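Local coordinates for Ycf48-like protein (Thermosynechococcus elongatus, PDB 5OJ5) that binds the C-terminal extension of the D1 precursor and probably acts in early photosystem II assembly and in replacement of photodamaged D1, at residues Tyr165-Lys168 and Asn173-Ala176. Numbering follows the deposited sequence.
Sequences YRTK and NWQA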
# COMPACT_ATOMS: atom_id res chain seq x y z
N TYR A 165 1.57 -4.13 17.65
CA TYR A 165 2.58 -4.88 18.39
C TYR A 165 3.97 -4.61 17.81
O TYR A 165 4.11 -4.34 16.62
CB TYR A 165 2.32 -6.38 18.29
CG TYR A 165 1.02 -6.76 18.90
CD1 TYR A 165 0.95 -7.19 20.22
CD2 TYR A 165 -0.17 -6.65 18.16
CE1 TYR A 165 -0.28 -7.46 20.80
CE2 TYR A 165 -1.38 -6.94 18.72
CZ TYR A 165 -1.42 -7.33 20.04
OH TYR A 165 -2.64 -7.61 20.58
N ARG A 166 4.98 -4.75 18.65
CA ARG A 166 6.36 -4.64 18.20
C ARG A 166 7.18 -5.80 18.75
O ARG A 166 6.98 -6.24 19.88
CB ARG A 166 6.99 -3.30 18.65
CG ARG A 166 8.34 -2.92 18.06
CD ARG A 166 8.82 -1.53 18.57
NE ARG A 166 8.15 -0.41 17.88
CZ ARG A 166 7.56 0.60 18.50
NH1 ARG A 166 7.52 0.62 19.83
NH2 ARG A 166 6.99 1.58 17.80
N THR A 167 8.09 -6.31 17.95
CA THR A 167 9.11 -7.26 18.39
C THR A 167 10.47 -6.61 18.25
O THR A 167 10.71 -5.82 17.32
CB THR A 167 9.06 -8.60 17.59
OG1 THR A 167 9.94 -9.55 18.19
CG2 THR A 167 9.47 -8.41 16.14
N LYS A 168 11.37 -7.02 19.14
CA LYS A 168 12.78 -6.66 19.06
C LYS A 168 13.65 -7.90 18.99
O LYS A 168 14.88 -7.77 18.99
CB LYS A 168 13.17 -5.80 20.25
CG LYS A 168 12.42 -4.50 20.31
CD LYS A 168 12.78 -3.74 21.61
CE LYS A 168 12.05 -2.44 21.75
NZ LYS A 168 12.38 -1.80 23.07
N ASN A 173 9.05 -12.65 20.87
CA ASN A 173 8.16 -11.97 21.79
C ASN A 173 7.65 -10.69 21.17
O ASN A 173 8.38 -10.00 20.44
CB ASN A 173 8.90 -11.60 23.06
CG ASN A 173 9.26 -12.81 23.87
OD1 ASN A 173 8.42 -13.33 24.59
ND2 ASN A 173 10.49 -13.26 23.76
N TRP A 174 6.42 -10.34 21.51
CA TRP A 174 5.75 -9.17 20.98
C TRP A 174 5.25 -8.35 22.16
O TRP A 174 4.64 -8.89 23.09
CB TRP A 174 4.60 -9.59 20.07
CG TRP A 174 5.08 -10.28 18.85
CD1 TRP A 174 5.43 -11.60 18.73
CD2 TRP A 174 5.41 -9.67 17.59
NE1 TRP A 174 5.88 -11.86 17.46
CE2 TRP A 174 5.91 -10.69 16.75
CE3 TRP A 174 5.33 -8.35 17.09
CZ2 TRP A 174 6.31 -10.45 15.44
CZ3 TRP A 174 5.73 -8.11 15.77
CH2 TRP A 174 6.20 -9.17 14.95
N GLN A 175 5.48 -7.06 22.11
CA GLN A 175 4.95 -6.13 23.08
C GLN A 175 3.74 -5.44 22.47
O GLN A 175 3.81 -4.95 21.34
CB GLN A 175 6.01 -5.08 23.42
CG GLN A 175 5.48 -3.78 24.12
CD GLN A 175 6.58 -2.73 24.25
OE1 GLN A 175 7.69 -2.93 23.77
NE2 GLN A 175 6.25 -1.57 24.82
N ALA A 176 2.66 -5.40 23.21
CA ALA A 176 1.46 -4.70 22.79
C ALA A 176 1.65 -3.21 22.98
O ALA A 176 1.97 -2.74 24.08
CB ALA A 176 0.28 -5.22 23.59
O HOH W 1 8.36 -1.31 21.80
O HOH W 2 10.72 -8.48 21.50
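Thr-167 sits on one face of the Trp-174 indole. Its CB lies 3.6 Å from the centroid of the six-membered ring, 4° off the normal, a CH-pi contact. CG2 covers the same face farther out, 3.6 Å from Trp-174 CH2. The Tyr-165 ring meets the other segment obliquely, with CE1 3.6 Å from Ala-176 CB. At the edge of the Arg-166 guanidinium, in its plane, a water accepts from NH1 and donates to Gln-175 OE1.

The backbones form an antiparallel pair. Arg-166 N donates to Gln-175 O (2.9 Å), and Gln-175 N returns a nearly straight bond to Arg-166 O (172°). The Thr-167 hydroxyl donates to Asn-173 O (OG1 to O 2.8 Å); a chi1 of -172°, which sets OG1 opposite the backbone N, aims it there. A second water donates to that carbonyl and accepts from Lys-168 N. Thr-167 OG1 also takes bonds from Asp-169 N and Gly-171 N in the connecting turn.

This is the outer hairpin of one four-stranded propeller blade, with strand 175-178 at its outer edge. Thr-167 thus has two roles: its hydroxyl joins the turn to the Asn-173 carbonyl, just ahead of strand 175-178, while its CB and CG2 pack on the indole face.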